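Local coordinates for protein transcription factor SKN7 (Chaetomium thermophilum, PDB 5D5W) that binds heat-shock-element DNA through an HSF-type helix-turn-helix domain and probably acts in two-component osmotic signalling and, separately, in the oxidative stress response, at residues F30-T39 / N51-L59. Sequence-based numbering, arbitrary orientation.
Sequences FVVLENEKFT and NFASFVRQL. With nucleotides of chain A; nucleotides of chain C.
The recognition helix of an HSF-type winged helix-turn-helix domain illustrates how one helix can face both core and DNA: Phe52, Phe55 and Leu59 of helix 52-61 pack on strand 30-33 and helix 35-46, while Ser54 and Arg57 reach the DNA. On the inner side, Phe52 and Phe55 form an aromatic cluster with Phe38 of helix 35-46. Phe38 lies with its CG anti to the backbone N (chi1 171°), a torsion that carries its edge toward the face of Phe55. Phe38 CZ stands 3.8 Å above the centre of the Phe55 ring. Against Phe52 the same ring meets rim to rim, nearly perpendicular (82°), Phe38 CE2 lying 3.4 Å from Phe52 CE1. Asn35 OD1 sits over the centre of one face of Phe52, and Trp83 of strand 82-86 makes an edge-to-face pair with the same ring. Farther along, Leu59 CD2 abuts the edge of Phe30, 3.8 Å from CZ.

On the DNA side, Arg57, bent at chi2, reads a guanine: NE donates to O6 of DG8 in chain C and NH2 to its N7. A leucine here would probably leave both guanine acceptors without their donors and lose the guanidinium face that lies against DA7 of that chain. One turn earlier, Ser54 anchors the helix to a phosphate of DNA chain A, its OG donating to OP2 of DT4 at 2.6 Å.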
loop_
_atom_site.group_PDB
_atom_site.type_symbol
_atom_site.label_atom_id
_atom_site.label_comp_id
_atom_site.label_asym_id
_atom_site.label_seq_id
_atom_site.Cartn_x
_atom_site.Cartn_y
_atom_site.Cartn_z
ATOM N N PHE B 30 15.254 9.966 2.373
ATOM C CA PHE B 30 14.797 9.219 3.548
ATOM C C PHE B 30 14.233 7.859 3.149
ATOM O O PHE B 30 13.877 7.630 1.992
ATOM C CB PHE B 30 13.782 10.024 4.379
ATOM C CG PHE B 30 12.392 10.031 3.817
ATOM C CD1 PHE B 30 11.433 9.133 4.275
ATOM C CD2 PHE B 30 12.041 10.938 2.835
ATOM C CE1 PHE B 30 10.151 9.127 3.742
ATOM C CE2 PHE B 30 10.763 10.946 2.311
ATOM C CZ PHE B 30 9.817 10.042 2.761
ATOM N N VAL B 31 14.183 6.961 4.129
ATOM C CA VAL B 31 13.772 5.581 3.922
ATOM C C VAL B 31 12.634 5.242 4.863
ATOM O O VAL B 31 12.712 5.553 6.045
ATOM C CB VAL B 31 14.925 4.613 4.232
ATOM C CG1 VAL B 31 14.556 3.196 3.820
ATOM C CG2 VAL B 31 16.199 5.059 3.532
ATOM N N VAL B 32 11.585 4.616 4.329
ATOM C CA VAL B 32 10.507 4.023 5.130
ATOM C C VAL B 32 10.536 2.513 4.911
ATOM O O VAL B 32 10.605 2.047 3.778
ATOM C CB VAL B 32 9.118 4.579 4.752
ATOM C CG1 VAL B 32 8.023 3.849 5.516
ATOM C CG2 VAL B 32 9.039 6.072 5.032
ATOM N N LEU B 33 10.470 1.758 6.003
ATOM C CA LEU B 33 10.779 0.328 5.985
ATOM C C LEU B 33 10.076 -0.336 7.157
ATOM O O LEU B 33 10.080 0.212 8.250
ATOM C CB LEU B 33 12.298 0.137 6.093
ATOM C CG LEU B 33 12.864 -1.246 6.426
ATOM C CD1 LEU B 33 12.372 -2.283 5.424
ATOM C CD2 LEU B 33 14.390 -1.202 6.469
ATOM N N GLU B 34 9.476 -1.504 6.931
ATOM C CA GLU B 34 8.655 -2.191 7.944
ATOM C C GLU B 34 7.282 -1.523 7.940
ATOM O O GLU B 34 6.862 -0.886 8.915
ATOM C CB GLU B 34 9.305 -2.176 9.346
ATOM C CG GLU B 34 8.741 -3.192 10.337
ATOM C CD GLU B 34 9.469 -3.174 11.679
ATOM O OE1 GLU B 34 8.806 -2.955 12.720
ATOM O OE2 GLU B 34 10.706 -3.372 11.696
ATOM N N ASN B 35 6.598 -1.683 6.811
ATOM C CA ASN B 35 5.303 -1.064 6.577
ATOM C C ASN B 35 4.262 -1.395 7.647
ATOM O O ASN B 35 3.362 -0.606 7.907
ATOM C CB ASN B 35 4.795 -1.439 5.183
ATOM C CG ASN B 35 5.499 -0.668 4.077
ATOM O OD1 ASN B 35 4.982 -0.557 2.968
ATOM N ND2 ASN B 35 6.679 -0.126 4.375
ATOM N N GLU B 36 4.397 -2.550 8.279
ATOM C CA GLU B 36 3.544 -2.911 9.404
ATOM C C GLU B 36 3.515 -1.788 10.431
ATOM O O GLU B 36 2.477 -1.180 10.652
ATOM C CB GLU B 36 4.055 -4.191 10.079
ATOM C CG GLU B 36 3.759 -5.470 9.316
ATOM C CD GLU B 36 4.635 -5.683 8.091
ATOM O OE1 GLU B 36 4.071 -5.770 6.972
ATOM O OE2 GLU B 36 5.877 -5.760 8.244
ATOM N N LYS B 37 4.667 -1.505 11.038
ATOM C CA LYS B 37 4.730 -0.584 12.175
ATOM C C LYS B 37 4.608 0.884 11.767
ATOM O O LYS B 37 4.010 1.669 12.500
ATOM C CB LYS B 37 6.011 -0.792 12.981
ATOM C CG LYS B 37 5.895 -0.292 14.418
ATOM C CD LYS B 37 7.250 -0.159 15.108
ATOM C CE LYS B 37 7.147 0.659 16.395
ATOM N NZ LYS B 37 8.405 1.388 16.736
ATOM N N PHE B 38 5.166 1.252 10.610
ATOM C CA PHE B 38 5.071 2.634 10.102
ATOM C C PHE B 38 3.640 3.034 9.753
ATOM O O PHE B 38 3.137 4.073 10.191
ATOM C CB PHE B 38 5.947 2.830 8.857
ATOM C CG PHE B 38 5.721 4.147 8.179
ATOM C CD1 PHE B 38 6.122 5.317 8.788
ATOM C CD2 PHE B 38 5.067 4.222 6.958
ATOM C CE1 PHE B 38 5.906 6.540 8.180
ATOM C CE2 PHE B 38 4.844 5.445 6.350
ATOM C CZ PHE B 38 5.266 6.605 6.961
ATOM N N THR B 39 3.007 2.199 8.940
ATOM C CA THR B 39 1.648 2.431 8.476
ATOM C C THR B 39 0.674 2.437 9.644
ATOM O O THR B 39 -0.150 3.334 9.754
ATOM C CB THR B 39 1.227 1.353 7.459
ATOM O OG1 THR B 39 2.040 1.461 6.283
ATOM C CG2 THR B 39 -0.212 1.497 7.066
ATOM N N ASN B 51 -2.810 4.712 6.003
ATOM C CA ASN B 51 -2.945 4.198 4.648
ATOM C C ASN B 51 -1.684 4.653 3.925
ATOM O O ASN B 51 -1.429 5.854 3.795
ATOM C CB ASN B 51 -4.227 4.781 4.020
ATOM C CG ASN B 51 -4.540 4.215 2.649
ATOM O OD1 ASN B 51 -3.663 3.718 1.932
ATOM N ND2 ASN B 51 -5.806 4.308 2.266
ATOM N N PHE B 52 -0.870 3.702 3.498
ATOM C CA PHE B 52 0.452 4.026 2.981
ATOM C C PHE B 52 0.346 4.732 1.642
ATOM O O PHE B 52 1.112 5.640 1.361
ATOM C CB PHE B 52 1.282 2.760 2.835
ATOM C CG PHE B 52 2.734 3.019 2.599
ATOM C CD1 PHE B 52 3.552 3.429 3.637
ATOM C CD2 PHE B 52 3.286 2.845 1.335
ATOM C CE1 PHE B 52 4.901 3.672 3.412
ATOM C CE2 PHE B 52 4.625 3.091 1.109
ATOM C CZ PHE B 52 5.438 3.498 2.149
ATOM N N ALA B 53 -0.620 4.312 0.831
ATOM C CA ALA B 53 -0.823 4.864 -0.499
ATOM C C ALA B 53 -1.102 6.361 -0.472
ATOM O O ALA B 53 -0.673 7.084 -1.369
ATOM C CB ALA B 53 -1.953 4.130 -1.193
ATOM N N SER B 54 -1.804 6.818 0.563
ATOM C CA SER B 54 -2.070 8.245 0.760
ATOM C C SER B 54 -0.816 9.010 1.179
ATOM O O SER B 54 -0.655 10.192 0.842
ATOM C CB SER B 54 -3.176 8.431 1.789
ATOM O OG SER B 54 -4.351 7.773 1.357
ATOM N N PHE B 55 0.076 8.341 1.908
ATOM C CA PHE B 55 1.379 8.916 2.234
ATOM C C PHE B 55 2.199 9.065 0.972
ATOM O O PHE B 55 2.832 10.083 0.749
ATOM C CB PHE B 55 2.122 8.011 3.219
ATOM C CG PHE B 55 3.492 8.507 3.597
ATOM C CD1 PHE B 55 3.641 9.654 4.344
ATOM C CD2 PHE B 55 4.620 7.814 3.208
ATOM C CE1 PHE B 55 4.896 10.116 4.697
ATOM C CE2 PHE B 55 5.880 8.258 3.563
ATOM C CZ PHE B 55 6.015 9.417 4.310
ATOM N N VAL B 56 2.193 8.026 0.148
ATOM C CA VAL B 56 2.900 8.062 -1.117
ATOM C C VAL B 56 2.364 9.182 -2.013
ATOM O O VAL B 56 3.143 9.922 -2.608
ATOM C CB VAL B 56 2.809 6.706 -1.836
ATOM C CG1 VAL B 56 3.266 6.822 -3.289
ATOM C CG2 VAL B 56 3.645 5.669 -1.099
ATOM N N ARG B 57 1.043 9.307 -2.104
ATOM C CA ARG B 57 0.426 10.330 -2.948
ATOM C C ARG B 57 0.892 11.722 -2.575
ATOM O O ARG B 57 1.224 12.509 -3.443
ATOM C CB ARG B 57 -1.094 10.287 -2.847
ATOM C CG ARG B 57 -1.808 11.285 -3.757
ATOM C CD ARG B 57 -1.926 10.777 -5.185
ATOM N NE ARG B 57 -2.338 11.821 -6.127
ATOM C CZ ARG B 57 -1.526 12.751 -6.636
ATOM N NH1 ARG B 57 -0.244 12.800 -6.300
ATOM N NH2 ARG B 57 -2.001 13.652 -7.491
ATOM N N GLN B 58 0.901 12.027 -1.283
ATOM C CA GLN B 58 1.375 13.328 -0.808
ATOM C C GLN B 58 2.825 13.584 -1.195
ATOM O O GLN B 58 3.210 14.708 -1.490
ATOM C CB GLN B 58 1.249 13.423 0.720
ATOM C CG GLN B 58 -0.138 13.789 1.235
ATOM C CD GLN B 58 -0.472 15.257 1.014
ATOM O OE1 GLN B 58 -0.754 15.682 -0.113
ATOM N NE2 GLN B 58 -0.441 16.037 2.084
ATOM N N LEU B 59 3.640 12.544 -1.161
ATOM C CA LEU B 59 5.032 12.692 -1.518
ATOM C C LEU B 59 5.140 13.060 -2.997
ATOM O O LEU B 59 5.867 13.975 -3.336
ATOM C CB LEU B 59 5.822 11.416 -1.174
ATOM C CG LEU B 59 6.028 11.105 0.326
ATOM C CD1 LEU B 59 6.407 9.651 0.539
ATOM C CD2 LEU B 59 7.075 12.000 0.971
ATOM P P DT A 4 -7.395 8.024 3.712
ATOM O OP1 DT A 4 -8.085 7.278 4.791
ATOM O OP2 DT A 4 -5.955 7.782 3.428
ATOM O "O5'" DT A 4 -8.217 7.794 2.365
ATOM C "C5'" DT A 4 -9.601 8.177 2.272
ATOM C "C4'" DT A 4 -10.113 7.933 0.872
ATOM O "O4'" DT A 4 -9.603 8.937 -0.040
ATOM C "C3'" DT A 4 -9.710 6.581 0.284
ATOM O "O3'" DT A 4 -10.885 5.933 -0.204
ATOM C "C2'" DT A 4 -8.742 6.931 -0.833
ATOM C "C1'" DT A 4 -9.221 8.309 -1.247
ATOM N N1 DT A 4 -8.228 9.176 -1.916
ATOM C C2 DT A 4 -8.638 9.915 -3.003
ATOM O O2 DT A 4 -9.775 9.876 -3.447
ATOM N N3 DT A 4 -7.660 10.695 -3.563
ATOM C C4 DT A 4 -6.350 10.821 -3.145
ATOM O O4 DT A 4 -5.589 11.582 -3.736
ATOM C C5 DT A 4 -5.991 10.025 -1.999
ATOM C C7 DT A 4 -4.587 10.079 -1.492
ATOM C C6 DT A 4 -6.935 9.255 -1.446
ATOM P P DA C 7 3.821 13.505 -10.760
ATOM O OP1 DA C 7 4.461 14.634 -11.485
ATOM O OP2 DA C 7 3.844 13.490 -9.274
ATOM O "O5'" DA C 7 2.313 13.374 -11.250
ATOM C "C5'" DA C 7 2.037 12.941 -12.598
ATOM C "C4'" DA C 7 0.550 12.879 -12.846
ATOM O "O4'" DA C 7 0.005 11.697 -12.214
ATOM C "C3'" DA C 7 -0.243 14.053 -12.279
ATOM O "O3'" DA C 7 -1.298 14.349 -13.198
ATOM C "C2'" DA C 7 -0.773 13.498 -10.970
ATOM C "C1'" DA C 7 -1.072 12.073 -11.375
ATOM N N9 DA C 7 -1.164 11.101 -10.284
ATOM C C8 DA C 7 -0.305 10.912 -9.230
ATOM N N7 DA C 7 -0.675 9.958 -8.409
ATOM C C5 DA C 7 -1.859 9.486 -8.960
ATOM C C6 DA C 7 -2.753 8.479 -8.559
ATOM N N6 DA C 7 -2.581 7.725 -7.471
ATOM N N1 DA C 7 -3.836 8.255 -9.335
ATOM C C2 DA C 7 -4.004 9.007 -10.432
ATOM N N3 DA C 7 -3.244 9.994 -10.901
ATOM C C4 DA C 7 -2.174 10.184 -10.113
ATOM P P DG C 8 -2.090 15.727 -13.109
ATOM O OP1 DG C 8 -1.777 16.499 -14.331
ATOM O OP2 DG C 8 -1.829 16.325 -11.769
ATOM O "O5'" DG C 8 -3.610 15.273 -13.246
ATOM C "C5'" DG C 8 -3.999 14.382 -14.308
ATOM C "C4'" DG C 8 -5.431 13.931 -14.133
ATOM O "O4'" DG C 8 -5.515 12.909 -13.110
ATOM C "C3'" DG C 8 -6.405 15.027 -13.713
ATOM O "O3'" DG C 8 -7.647 14.860 -14.412
ATOM C "C2'" DG C 8 -6.519 14.835 -12.210
ATOM C "C1'" DG C 8 -6.359 13.333 -12.049
ATOM N N9 DG C 8 -5.743 12.895 -10.800
ATOM C C8 DG C 8 -4.569 13.349 -10.249
ATOM N N7 DG C 8 -4.250 12.735 -9.143
ATOM C C5 DG C 8 -5.268 11.810 -8.957
ATOM C C6 DG C 8 -5.467 10.857 -7.925
ATOM O O6 DG C 8 -4.757 10.631 -6.934
ATOM N N1 DG C 8 -6.637 10.129 -8.121
ATOM C C2 DG C 8 -7.501 10.291 -9.177
ATOM N N2 DG C 8 -8.573 9.487 -9.195
ATOM N N3 DG C 8 -7.325 11.174 -10.144
ATOM C C4 DG C 8 -6.198 11.895 -9.971
#